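PDB 3LXQ: uncharacterized protein VP1736 from Vibrio parahaemolyticus, which is of unknown function but belongs, through its sulfatase-family domain, to the alkaline phosphatase clan of alpha/beta proteins. Local coordinates for residues V153-S158 against K437-N442; P146-A151 against M379-K384; V213-V218 against P253-E258. All blocks are in the same frame, centred on the assembly; numbering follows the deposited sequence.

Contacts 1 and 2 are neighbours, with centres about 14 Å apart. Both use the loop between helix 133-141 and helix 165-171. The loop meets strand 377-382 in contact 2, then helix 422-441 in contact 1. Leu-155 CD1 of contact 1 packs on Arg-150 O of contact 2 at 3.3 Å. Along the chain the two contacts cross, because their segments alternate. Contact 3 is a separate surface contact between 213-218 and 253-258. Its centre lies about 34 Å from that of contact 1 and about 30 Å from that of contact 2. In sequence it is nested inside the loops closed by both.

Contact 1 of 3, residues V153-S158 against K437-N442; sequences VKLSKS and KAYQNN
The ring of Tyr-439 is gripped by Leu-155 and Lys-157. Leu-155 CD1 sits over the centre of one face, 3.8 Å from the centroid of the Tyr-439 ring, as a CH-pi contact. On the other face the amino group of Lys-157 lies near the ring normal, but NZ is 5.5 Å from the same centroid, so any cation-pi attraction is weak. Ser-158 OG comes up at the edge, near the ring plane, 3.6 Å from Tyr-439 CE2. That hydroxyl is hydrogen-bonded to Val-152 O within its own loop. Lys-157 CB approaches the ring obliquely.

Tyr-439 holds CG anti to its N (chi1 177°), which sends the phenol out from the helix and into the loop. There its OH accepts a bond from Lys-157 N at 3.1 Å, with an N-H...O angle of 159°. Leu-155 CB packs beside the same oxygen, 3.3 Å from Tyr-439 OH. The contact thus joins helix 422-441, the last of the chain, to a loop of the sulfatase-family domain.

That helix closes in a Schellman motif, with Asn-442 at positive phi. Lys-157 reaches toward this end. A bend at chi3 (84°) carries its amino group over the final turn, where NZ makes a weak bond to Tyr-439 O. A positive charge at a helix C-terminus probably interacts well with the carbonyls there. Lys-157 CE passes 3.5 Å from Asn-442 ND2, the two side chains crossing at about a right angle. Asn-441 ND2 donates back to Lys-437 O at 2.8 Å, the acceptor lying in the plane of the Asn-441 amide.

Contact 2 of 3, residues P146-A151 against M379-K384; sequences PSPSRA and MMQYDK
Pro-146 lays its ring against strand 377-382. Its CB is 3.7 Å from Gln-381 CB, and its CD is 4.4 Å from the selenium of selenomethionine Met-379 (atom SE). Ser-147 meets Gln-381 through its backbone. Its carbonyl oxygen stands over one face of the Gln-381 amide, above the CG-CD bond, with Ser-147 O to Gln-381 CD 3.3 Å. This is packing, not a bond. The Ser-147 hydroxyl points elsewhere: OG accepts from Ser-149 N at 3.0 Å, an ST turn that bends the loop at Pro-148. Pro-148 CA then lies 3.8 Å from Gln-381 NE2 and 4.0 Å from Asp-383 O.

The Gln-381 chain bends at chi2 (87°), which turns the amide forward, toward Asp-383 beyond the strand end. NE2 gives one bond to Asp-383 O at 3.2 Å, from above the carbonyl plane, and another to Tyr-45 OH. Two acceptors thus fix the rotation of the amide beneath the loop.

Strand 377-382 is an outermost strand of a five-stranded antiparallel sheet, next to strand 385-390. Arg-135 of helix 133-141 touches Pro-146 and makes a weak hydrogen bond to Ser-147 O, while helix 41-45 packs on Pro-148.

Contact 3 of 3, residues V213-V218 against P253-E258; sequences VGSWGV and PYEYPE
Ser-215 and Glu-255 carry this contact through a single carboxylate oxygen. OE2 of Glu-255 accepts from Ser-215 N at 2.6 Å and from Ser-215 OG, also 2.6 Å from OE2. The backbone bond is nearly straight, at 166°. Both donors use the syn side of OE2, but they come from opposite faces of the carboxylate plane.

The Ser-215 torsion makes this double grip possible. OG stands anti to the carbonyl carbon (chi1 -51°), beside its own N, so the hydroxyl and the N-H can converge on one acceptor. Glu-255 also keeps CG beside its own N, and from there its chain runs extended (chi2 158°) across to Ser-215. Gly-214 presents bare backbone to the carboxylate, with its C atom 3.5 Å from Glu-255 OE2.

Residues 214-217 form a type I beta turn that joins the short strands 213-214 and 217-218 into a hairpin. Gly-214 and Gly-217 close it with backbone bonds in both directions. The carboxylate binds at a corner of this turn.

Trp-216 adds a second, looser meeting. Pro-253 CD lies at the edge of the indole, 4.0 Å from Trp-216 NE1. The same NE1 bonds to Ser-252 O, the carbonyl of the cis peptide that leads into Pro-253, and the ring stacks with that of His-251. The indole is thus held by the loop that carries Glu-255.

The chemistry is that of an acceptor with two donors. The serine proton is committed to OE2, which fixes the rotation of the hydroxyl, and two short bonds tie the hairpin turn to the loop after strand 241-246.

Contact 1 of 3, residues V153-S158 against K437-N442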
ATOM      1  N   VAL A 153      11.235  -6.753  -0.611  1.00 31.40           N
ATOM      2  CA  VAL A 153      11.869  -6.113  -1.779  1.00 32.47           C
ATOM      3  C   VAL A 153      13.389  -6.225  -1.653  1.00 34.89           C
ATOM      4  O   VAL A 153      14.106  -6.294  -2.663  1.00 36.68           O
ATOM      5  CB  VAL A 153      11.467  -4.627  -1.924  1.00 31.79           C
ATOM      6  CG1 VAL A 153      12.135  -3.992  -3.156  1.00 33.33           C
ATOM      7  CG2 VAL A 153       9.945  -4.478  -1.980  1.00 29.19           C
ATOM      8  N   LYS A 154      13.861  -6.275  -0.407  1.00 34.92           N
ATOM      9  CA  LYS A 154      15.293  -6.304  -0.108  1.00 37.15           C
ATOM     10  C   LYS A 154      15.788  -7.634   0.465  1.00 38.60           C
ATOM     11  O   LYS A 154      16.959  -7.754   0.823  1.00 40.83           O
ATOM     12  CB  LYS A 154      15.666  -5.154   0.843  1.00 36.86           C
ATOM     13  CG  LYS A 154      15.583  -3.790   0.201  1.00 36.62           C
ATOM     14  CD  LYS A 154      15.976  -2.683   1.153  1.00 37.58           C
ATOM     15  CE  LYS A 154      16.209  -1.402   0.376  1.00 38.68           C
ATOM     16  NZ  LYS A 154      16.426  -0.237   1.277  1.00 39.00           N
ATOM     17  N   LEU A 155      14.919  -8.637   0.555  1.00 37.81           N
ATOM     18  CA  LEU A 155      15.358  -9.912   1.119  1.00 40.01           C
ATOM     19  C   LEU A 155      15.752 -10.874   0.002  1.00 42.24           C
ATOM     20  O   LEU A 155      15.168 -10.840  -1.073  1.00 41.43           O
ATOM     21  CB  LEU A 155      14.300 -10.495   2.059  1.00 38.28           C
ATOM     22  CG  LEU A 155      13.991  -9.648   3.299  1.00 36.63           C
ATOM     23  CD1 LEU A 155      12.908 -10.307   4.124  1.00 35.25           C
ATOM     24  CD2 LEU A 155      15.235  -9.408   4.165  1.00 39.00           C
ATOM     25  N   SER A 156      16.754 -11.707   0.256  1.00 45.68           N
ATOM     26  CA  SER A 156      17.358 -12.532  -0.791  1.00 49.27           C
ATOM     27  C   SER A 156      16.469 -13.675  -1.307  1.00 49.44           C
ATOM     28  O   SER A 156      16.476 -13.980  -2.510  1.00 50.69           O
ATOM     29  CB  SER A 156      18.725 -13.060  -0.340  1.00 53.35           C
ATOM     30  OG  SER A 156      18.601 -13.858   0.822  1.00 55.92           O
ATOM     31  N   LYS A 157      15.699 -14.293  -0.412  1.00 48.67           N
ATOM     32  CA  LYS A 157      14.798 -15.387  -0.799  1.00 49.15           C
ATOM     33  C   LYS A 157      13.592 -14.928  -1.627  1.00 46.37           C
ATOM     34  O   LYS A 157      13.024 -15.714  -2.384  1.00 47.06           O
ATOM     35  CB  LYS A 157      14.336 -16.177   0.429  1.00 49.62           C
ATOM     36  CG  LYS A 157      15.458 -16.962   1.112  1.00 53.97           C
ATOM     37  CD  LYS A 157      14.996 -17.609   2.413  1.00 55.25           C
ATOM     38  CE  LYS A 157      14.311 -18.948   2.180  1.00 57.48           C
ATOM     39  NZ  LYS A 157      13.805 -19.499   3.470  1.00 58.03           N
ATOM     40  N   SER A 158      13.208 -13.660  -1.482  1.00 43.22           N
ATOM     41  CA  SER A 158      12.041 -13.114  -2.188  1.00 40.74           C
ATOM     42  C   SER A 158      12.352 -12.466  -3.543  1.00 41.45           C
ATOM     43  O   SER A 158      11.494 -11.781  -4.122  1.00 39.13           O
ATOM     44  CB  SER A 158      11.299 -12.130  -1.290  1.00 37.95           C
ATOM     45  OG  SER A 158      12.156 -11.541  -0.323  1.00 37.99           O
ATOM     46  N   LYS A 437       7.826 -16.032   9.718  1.00 44.07           N
ATOM     47  CA  LYS A 437       7.795 -17.477   9.518  1.00 44.86           C
ATOM     48  C   LYS A 437       7.515 -17.869   8.066  1.00 43.26           C
ATOM     49  O   LYS A 437       8.072 -18.854   7.565  1.00 44.72           O
ATOM     50  CB  LYS A 437       6.798 -18.136  10.478  1.00 45.20           C
ATOM     51  CG  LYS A 437       7.318 -18.317  11.905  1.00 49.04           C
ATOM     52  CD  LYS A 437       7.942 -19.705  12.071  1.00 52.74           C
ATOM     53  CE  LYS A 437       8.538 -19.913  13.453  1.00 57.81           C
ATOM     54  NZ  LYS A 437       9.957 -19.439  13.557  1.00 61.23           N
ATOM     55  N   ALA A 438       6.649 -17.114   7.392  1.00 40.70           N
ATOM     56  CA  ALA A 438       6.272 -17.422   6.003  1.00 39.38           C
ATOM     57  C   ALA A 438       7.469 -17.254   5.081  1.00 40.48           C
ATOM     58  O   ALA A 438       7.651 -18.026   4.125  1.00 40.75           O
ATOM     59  CB  ALA A 438       5.110 -16.536   5.541  1.00 37.06           C
ATOM     60  N   TYR A 439       8.271 -16.233   5.386  1.00 41.33           N
ATOM     61  CA  TYR A 439       9.514 -15.965   4.676  1.00 43.12           C
ATOM     62  C   TYR A 439      10.504 -17.114   4.861  1.00 46.08           C
ATOM     63  O   TYR A 439      10.990 -17.677   3.880  1.00 47.23           O
ATOM     64  CB  TYR A 439      10.131 -14.628   5.120  1.00 43.71           C
ATOM     65  CG  TYR A 439      11.462 -14.354   4.460  1.00 45.21           C
ATOM     66  CD1 TYR A 439      12.658 -14.525   5.152  1.00 48.48           C
ATOM     67  CD2 TYR A 439      11.526 -13.962   3.124  1.00 45.00           C
ATOM     68  CE1 TYR A 439      13.883 -14.298   4.532  1.00 50.63           C
ATOM     69  CE2 TYR A 439      12.738 -13.739   2.496  1.00 46.53           C
ATOM     70  CZ  TYR A 439      13.909 -13.903   3.204  1.00 49.93           C
ATOM     71  OH  TYR A 439      15.108 -13.673   2.575  1.00 52.95           O
ATOM     72  N   GLN A 440      10.787 -17.460   6.118  1.00 47.92           N
ATOM     73  CA  GLN A 440      11.650 -18.596   6.455  1.00 51.46           C
ATOM     74  C   GLN A 440      11.266 -19.894   5.753  1.00 51.49           C
ATOM     75  O   GLN A 440      12.139 -20.656   5.345  1.00 53.22           O
ATOM     76  CB  GLN A 440      11.636 -18.867   7.959  1.00 53.53           C
ATOM     77  CG  GLN A 440      12.319 -17.821   8.801  1.00 57.00           C
ATOM     78  CD  GLN A 440      12.320 -18.184  10.280  1.00 62.00           C
ATOM     79  OE1 GLN A 440      12.500 -19.352  10.652  1.00 64.52           O
ATOM     80  NE2 GLN A 440      12.124 -17.180  11.133  1.00 62.47           N
ATOM     81  N   ASN A 441       9.963 -20.142   5.622  1.00 49.16           N
ATOM     82  CA  ASN A 441       9.488 -21.444   5.162  1.00 49.95           C
ATOM     83  C   ASN A 441       8.943 -21.484   3.739  1.00 48.84           C
ATOM     84  O   ASN A 441       8.479 -22.533   3.282  1.00 49.43           O
ATOM     85  CB  ASN A 441       8.488 -22.032   6.156  1.00 49.92           C
ATOM     86  CG  ASN A 441       9.112 -22.289   7.516  1.00 52.36           C
ATOM     87  OD1 ASN A 441       9.564 -23.390   7.799  1.00 56.19           O
ATOM     88  ND2 ASN A 441       9.162 -21.261   8.353  1.00 52.12           N
ATOM     89  N   ASN A 442       9.035 -20.354   3.042  1.00 47.29           N
ATOM     90  CA  ASN A 442       8.599 -20.238   1.643  1.00 46.81           C
ATOM     91  C   ASN A 442       7.102 -20.441   1.486  1.00 45.47           C
ATOM     92  O   ASN A 442       6.638 -21.129   0.568  1.00 46.02           O
ATOM     93  CB  ASN A 442       9.377 -21.199   0.736  1.00 49.56           C
ATOM     94  CG  ASN A 442      10.867 -21.108   0.950  1.00 51.90           C
ATOM     95  OD1 ASN A 442      11.469 -21.995   1.552  1.00 53.44           O
ATOM     96  ND2 ASN A 442      11.468 -20.010   0.492  1.00 51.83           N
TER

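Contact 2 of 3, residues P146-A151 against M379-K384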
ATOM      1  N   PRO A 146       4.018  -7.368   7.653  1.00 25.15           N
ATOM      2  CA  PRO A 146       5.332  -6.873   8.070  1.00 26.18           C
ATOM      3  C   PRO A 146       6.083  -7.805   9.026  1.00 27.79           C
ATOM      4  O   PRO A 146       5.489  -8.698   9.637  1.00 29.19           O
ATOM      5  CB  PRO A 146       4.998  -5.544   8.769  1.00 25.98           C
ATOM      6  CG  PRO A 146       3.601  -5.752   9.315  1.00 25.23           C
ATOM      7  CD  PRO A 146       2.912  -6.749   8.396  1.00 25.26           C
ATOM      8  N   SER A 147       7.391  -7.596   9.137  1.00 29.18           N
ATOM      9  CA  SER A 147       8.218  -8.294  10.114  1.00 30.56           C
ATOM     10  C   SER A 147       9.147  -7.264  10.720  1.00 31.40           C
ATOM     11  O   SER A 147       9.133  -6.108  10.282  1.00 30.59           O
ATOM     12  CB  SER A 147       9.005  -9.451   9.456  1.00 31.88           C
ATOM     13  OG  SER A 147      10.056  -8.988   8.620  1.00 32.80           O
ATOM     14  N   PRO A 148       9.938  -7.653  11.743  1.00 33.39           N
ATOM     15  CA  PRO A 148      11.004  -6.780  12.261  1.00 34.69           C
ATOM     16  C   PRO A 148      12.146  -6.643  11.269  1.00 35.20           C
ATOM     17  O   PRO A 148      13.036  -5.828  11.477  1.00 36.49           O
ATOM     18  CB  PRO A 148      11.505  -7.532  13.501  1.00 37.36           C
ATOM     19  CG  PRO A 148      10.413  -8.423  13.865  1.00 36.95           C
ATOM     20  CD  PRO A 148       9.758  -8.834  12.595  1.00 34.73           C
ATOM     21  N   SER A 149      12.124  -7.456  10.214  1.00 34.68           N
ATOM     22  CA  SER A 149      13.136  -7.401   9.173  1.00 35.50           C
ATOM     23  C   SER A 149      12.732  -6.402   8.110  1.00 33.86           C
ATOM     24  O   SER A 149      11.657  -5.782   8.184  1.00 32.41           O
ATOM     25  CB  SER A 149      13.322  -8.777   8.518  1.00 36.50           C
ATOM     26  OG  SER A 149      13.944  -9.673   9.409  1.00 38.55           O
ATOM     27  N   ARG A 150      13.590  -6.267   7.104  1.00 34.62           N
ATOM     28  CA  ARG A 150      13.308  -5.405   5.966  1.00 33.71           C
ATOM     29  C   ARG A 150      12.197  -6.030   5.130  1.00 31.49           C
ATOM     30  O   ARG A 150      12.022  -7.246   5.121  1.00 31.03           O
ATOM     31  CB  ARG A 150      14.573  -5.197   5.130  1.00 35.91           C
ATOM     32  CG  ARG A 150      15.779  -4.724   5.944  1.00 40.40           C
ATOM     33  CD  ARG A 150      17.050  -4.525   5.109  1.00 47.16           C
ATOM     34  NE  ARG A 150      17.378  -5.654   4.232  1.00 51.73           N
ATOM     35  CZ  ARG A 150      18.088  -6.730   4.583  1.00 55.39           C
ATOM     36  NH1 ARG A 150      18.546  -6.860   5.823  1.00 57.81           N
ATOM     37  NH2 ARG A 150      18.335  -7.689   3.687  1.00 56.03           N
ATOM     38  N   ALA A 151      11.426  -5.190   4.443  1.00 29.94           N
ATOM     39  CA  ALA A 151      10.490  -5.686   3.424  1.00 28.44           C
ATOM     40  C   ALA A 151      11.167  -6.652   2.434  1.00 29.67           C
ATOM     41  O   ALA A 151      12.372  -6.549   2.173  1.00 30.72           O
ATOM     42  CB  ALA A 151       9.888  -4.520   2.684  1.00 27.58           C
HETATM   43  N   MSE A 379      -2.491  -3.743  11.118  1.00 25.76           N
HETATM   44  CA  MSE A 379      -1.177  -4.126  11.612  1.00 27.11           C
HETATM   45  C   MSE A 379      -0.190  -3.030  11.263  1.00 27.32           C
HETATM   46  O   MSE A 379      -0.177  -2.547  10.144  1.00 26.56           O
HETATM   47  CB  MSE A 379      -0.708  -5.431  10.961  1.00 26.71           C
HETATM   48  CG  MSE A 379      -1.769  -6.505  10.892  1.00 27.93           C
HETATM   49 SE   MSE A 379      -0.858  -8.109  10.247  1.00 36.00          SE
HETATM   50  CE  MSE A 379      -2.364  -8.925   9.244  1.00 32.41           C
HETATM   51  N   MSE A 380       0.656  -2.656  12.211  1.00 28.71           N
HETATM   52  CA  MSE A 380       1.719  -1.715  11.889  1.00 30.23           C
HETATM   53  C   MSE A 380       3.042  -1.992  12.599  1.00 30.71           C
HETATM   54  O   MSE A 380       3.082  -2.354  13.784  1.00 31.31           O
HETATM   55  CB  MSE A 380       1.244  -0.252  11.958  1.00 31.39           C
HETATM   56  CG  MSE A 380       0.634   0.179  13.244  1.00 36.04           C
HETATM   57 SE   MSE A 380      -0.883   1.421  13.051  1.00 42.10          SE
HETATM   58  CE  MSE A 380      -2.041   0.371  14.206  1.00 40.04           C
ATOM     59  N   GLN A 381       4.119  -1.891  11.822  1.00 30.36           N
ATOM     60  CA  GLN A 381       5.463  -2.175  12.302  1.00 31.02           C
ATOM     61  C   GLN A 381       6.250  -0.894  12.337  1.00 31.64           C
ATOM     62  O   GLN A 381       6.461  -0.266  11.298  1.00 31.23           O
ATOM     63  CB  GLN A 381       6.167  -3.163  11.377  1.00 30.98           C
ATOM     64  CG  GLN A 381       7.479  -3.702  11.918  1.00 32.22           C
ATOM     65  CD  GLN A 381       7.288  -4.927  12.808  1.00 33.74           C
ATOM     66  OE1 GLN A 381       6.488  -5.810  12.495  1.00 32.31           O
ATOM     67  NE2 GLN A 381       8.042  -4.993  13.913  1.00 33.72           N
ATOM     68  N   TYR A 382       6.680  -0.512  13.538  1.00 32.76           N
ATOM     69  CA  TYR A 382       7.548   0.627  13.733  1.00 34.14           C
ATOM     70  C   TYR A 382       8.916   0.109  14.185  1.00 35.67           C
ATOM     71  O   TYR A 382       9.142  -0.123  15.380  1.00 36.05           O
ATOM     72  CB  TYR A 382       6.951   1.612  14.756  1.00 34.86           C
ATOM     73  CG  TYR A 382       7.805   2.840  14.980  1.00 36.96           C
ATOM     74  CD1 TYR A 382       7.880   3.843  14.005  1.00 37.69           C
ATOM     75  CD2 TYR A 382       8.540   3.008  16.159  1.00 37.67           C
ATOM     76  CE1 TYR A 382       8.659   4.964  14.187  1.00 40.06           C
ATOM     77  CE2 TYR A 382       9.330   4.133  16.353  1.00 40.51           C
ATOM     78  CZ  TYR A 382       9.381   5.107  15.359  1.00 41.18           C
ATOM     79  OH  TYR A 382      10.141   6.232  15.514  1.00 42.78           O
ATOM     80  N   ASP A 383       9.818  -0.084  13.218  1.00 36.12           N
ATOM     81  CA  ASP A 383      11.129  -0.715  13.480  1.00 38.12           C
ATOM     82  C   ASP A 383      10.963  -2.117  14.101  1.00 37.39           C
ATOM     83  O   ASP A 383      10.479  -3.037  13.444  1.00 36.40           O
ATOM     84  CB  ASP A 383      12.018   0.203  14.354  1.00 39.32           C
ATOM     85  CG  ASP A 383      12.368   1.517  13.656  1.00 41.93           C
ATOM     86  OD1 ASP A 383      12.441   1.529  12.406  1.00 41.71           O
ATOM     87  OD2 ASP A 383      12.583   2.537  14.357  1.00 46.27           O
ATOM     88  N   LYS A 384      11.341  -2.257  15.369  1.00 38.02           N
ATOM     89  CA  LYS A 384      11.266  -3.531  16.076  1.00 38.17           C
ATOM     90  C   LYS A 384       9.910  -3.759  16.767  1.00 37.35           C
ATOM     91  O   LYS A 384       9.656  -4.841  17.306  1.00 37.84           O
ATOM     92  CB  LYS A 384      12.416  -3.634  17.097  1.00 40.21           C
TER

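Contact 3 of 3, residues V213-V218 against P253-E258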
ATOM      1  N   VAL A 213      14.059  18.317 -13.469  1.00 59.19           N
ATOM      2  CA  VAL A 213      14.785  17.161 -12.929  1.00 59.15           C
ATOM      3  C   VAL A 213      15.473  17.548 -11.620  1.00 60.79           C
ATOM      4  O   VAL A 213      16.179  18.559 -11.568  1.00 62.76           O
ATOM      5  CB  VAL A 213      15.836  16.622 -13.941  1.00 60.02           C
ATOM      6  CG1 VAL A 213      16.564  15.396 -13.385  1.00 60.66           C
ATOM      7  CG2 VAL A 213      15.188  16.294 -15.284  1.00 58.88           C
ATOM      8  N   GLY A 214      15.246  16.745 -10.577  1.00 49.04           N
ATOM      9  CA  GLY A 214      15.885  16.916  -9.266  1.00 48.26           C
ATOM     10  C   GLY A 214      16.767  15.734  -8.894  1.00 47.92           C
ATOM     11  O   GLY A 214      17.015  14.855  -9.715  1.00 48.60           O
ATOM     12  N   SER A 215      17.247  15.716  -7.652  1.00 47.65           N
ATOM     13  CA  SER A 215      18.173  14.675  -7.162  1.00 47.48           C
ATOM     14  C   SER A 215      17.562  13.277  -7.196  1.00 46.06           C
ATOM     15  O   SER A 215      18.266  12.269  -7.291  1.00 46.74           O
ATOM     16  CB  SER A 215      18.574  14.979  -5.723  1.00 47.26           C
ATOM     17  OG  SER A 215      19.037  16.302  -5.603  1.00 48.34           O
ATOM     18  N   TRP A 216      16.244  13.228  -7.112  1.00 44.21           N
ATOM     19  CA  TRP A 216      15.539  11.964  -7.056  1.00 42.91           C
ATOM     20  C   TRP A 216      14.967  11.588  -8.424  1.00 43.14           C
ATOM     21  O   TRP A 216      14.339  10.539  -8.577  1.00 42.37           O
ATOM     22  CB  TRP A 216      14.487  12.035  -5.950  1.00 41.16           C
ATOM     23  CG  TRP A 216      15.159  12.261  -4.615  1.00 41.95           C
ATOM     24  CD1 TRP A 216      15.487  13.468  -4.044  1.00 42.33           C
ATOM     25  CD2 TRP A 216      15.635  11.251  -3.713  1.00 41.46           C
ATOM     26  NE1 TRP A 216      16.118  13.264  -2.836  1.00 41.39           N
ATOM     27  CE2 TRP A 216      16.218  11.916  -2.607  1.00 42.79           C
ATOM     28  CE3 TRP A 216      15.607   9.849  -3.722  1.00 42.52           C
ATOM     29  CZ2 TRP A 216      16.775  11.221  -1.514  1.00 43.79           C
ATOM     30  CZ3 TRP A 216      16.155   9.156  -2.634  1.00 42.60           C
ATOM     31  CH2 TRP A 216      16.737   9.851  -1.548  1.00 43.92           C
ATOM     32  N   GLY A 217      15.212  12.451  -9.416  1.00 43.87           N
ATOM     33  CA  GLY A 217      14.784  12.219 -10.802  1.00 44.55           C
ATOM     34  C   GLY A 217      13.836  13.289 -11.320  1.00 44.12           C
ATOM     35  O   GLY A 217      13.829  14.416 -10.827  1.00 44.05           O
ATOM     36  N   VAL A 218      13.014  12.928 -12.303  1.00 44.47           N
ATOM     37  CA  VAL A 218      12.021  13.870 -12.873  1.00 44.54           C
ATOM     38  C   VAL A 218      10.917  14.217 -11.865  1.00 43.22           C
ATOM     39  O   VAL A 218      10.564  13.393 -10.993  1.00 41.41           O
ATOM     40  CB  VAL A 218      11.389  13.339 -14.185  1.00 45.16           C
ATOM     41  CG1 VAL A 218      12.462  12.950 -15.189  1.00 46.94           C
ATOM     42  CG2 VAL A 218      10.467  12.167 -13.917  1.00 44.31           C
ATOM     43  N   PRO A 253      16.276  17.097  -0.830  1.00 43.71           N
ATOM     44  CA  PRO A 253      16.072  18.481  -0.369  1.00 44.57           C
ATOM     45  C   PRO A 253      14.823  19.211  -0.891  1.00 43.91           C
ATOM     46  O   PRO A 253      14.701  20.411  -0.667  1.00 44.91           O
ATOM     47  CB  PRO A 253      17.325  19.181  -0.875  1.00 46.01           C
ATOM     48  CG  PRO A 253      17.613  18.478  -2.174  1.00 46.17           C
ATOM     49  CD  PRO A 253      17.154  17.047  -2.015  1.00 44.68           C
ATOM     50  N   TYR A 254      13.917  18.495  -1.566  1.00 43.01           N
ATOM     51  CA  TYR A 254      12.578  19.005  -1.961  1.00 42.41           C
ATOM     52  C   TYR A 254      12.586  19.935  -3.184  1.00 44.02           C
ATOM     53  O   TYR A 254      11.970  21.009  -3.182  1.00 44.72           O
ATOM     54  CB  TYR A 254      11.822  19.640  -0.777  1.00 41.93           C
ATOM     55  CG  TYR A 254      11.777  18.765   0.452  1.00 42.58           C
ATOM     56  CD1 TYR A 254      11.003  17.604   0.480  1.00 40.32           C
ATOM     57  CD2 TYR A 254      12.514  19.094   1.592  1.00 44.32           C
ATOM     58  CE1 TYR A 254      10.968  16.797   1.602  1.00 41.18           C
ATOM     59  CE2 TYR A 254      12.488  18.286   2.718  1.00 45.26           C
ATOM     60  CZ  TYR A 254      11.710  17.138   2.712  1.00 43.05           C
ATOM     61  OH  TYR A 254      11.672  16.331   3.825  1.00 45.96           O
ATOM     62  N   GLU A 255      13.287  19.504  -4.229  1.00 44.65           N
ATOM     63  CA  GLU A 255      13.353  20.243  -5.488  1.00 46.21           C
ATOM     64  C   GLU A 255      12.065  19.999  -6.249  1.00 45.45           C
ATOM     65  O   GLU A 255      11.634  18.847  -6.373  1.00 44.28           O
ATOM     66  CB  GLU A 255      14.532  19.765  -6.347  1.00 47.50           C
ATOM     67  CG  GLU A 255      15.917  19.848  -5.708  1.00 48.25           C
ATOM     68  CD  GLU A 255      16.910  18.895  -6.366  1.00 49.03           C
ATOM     69  OE1 GLU A 255      17.707  19.344  -7.224  1.00 52.57           O
ATOM     70  OE2 GLU A 255      16.897  17.693  -6.039  1.00 47.79           O
ATOM     71  N   TYR A 256      11.463  21.084  -6.747  1.00 45.98           N
ATOM     72  CA  TYR A 256      10.274  21.052  -7.599  1.00 45.44           C
ATOM     73  C   TYR A 256      10.141  22.410  -8.326  1.00 47.50           C
ATOM     74  O   TYR A 256      10.618  23.436  -7.813  1.00 48.27           O
ATOM     75  CB  TYR A 256       8.995  20.740  -6.782  1.00 43.71           C
ATOM     76  CG  TYR A 256       8.611  21.847  -5.839  1.00 43.31           C
ATOM     77  CD1 TYR A 256       7.714  22.841  -6.236  1.00 43.97           C
ATOM     78  CD2 TYR A 256       9.173  21.931  -4.560  1.00 42.81           C
ATOM     79  CE1 TYR A 256       7.373  23.888  -5.390  1.00 44.73           C
ATOM     80  CE2 TYR A 256       8.835  22.976  -3.698  1.00 44.12           C
ATOM     81  CZ  TYR A 256       7.930  23.954  -4.126  1.00 45.78           C
ATOM     82  OH  TYR A 256       7.590  25.006  -3.300  1.00 47.59           O
ATOM     83  N   PRO A 257       9.492  22.421  -9.512  1.00 61.39           N
ATOM     84  CA  PRO A 257       9.232  23.645 -10.294  1.00 63.12           C
ATOM     85  C   PRO A 257       8.626  24.823  -9.504  1.00 62.29           C
ATOM     86  O   PRO A 257       7.861  24.618  -8.556  1.00 60.28           O
ATOM     87  CB  PRO A 257       8.237  23.165 -11.351  1.00 63.77           C
ATOM     88  CG  PRO A 257       8.586  21.744 -11.572  1.00 64.28           C
ATOM     89  CD  PRO A 257       9.087  21.209 -10.254  1.00 62.21           C
ATOM     90  N   GLU A 258       8.967  26.043  -9.915  1.00 64.58           N
ATOM     91  CA  GLU A 258       8.405  27.270  -9.329  1.00 64.94           C
ATOM     92  C   GLU A 258       7.090  27.677 -10.021  1.00 65.70           C
ATOM     93  O   GLU A 258       6.779  27.200 -11.120  1.00 66.07           O
ATOM     94  CB  GLU A 258       9.421  28.422  -9.410  1.00 67.94           C
ATOM     95  CG  GLU A 258      10.765  28.166  -8.708  1.00 68.46           C
ATOM     96  CD  GLU A 258      10.873  28.783  -7.305  1.00 68.83           C
ATOM     97  OE1 GLU A 258       9.888  29.378  -6.805  1.00 69.31           O
ATOM     98  OE2 GLU A 258      11.962  28.669  -6.697  1.00 68.58           O
TER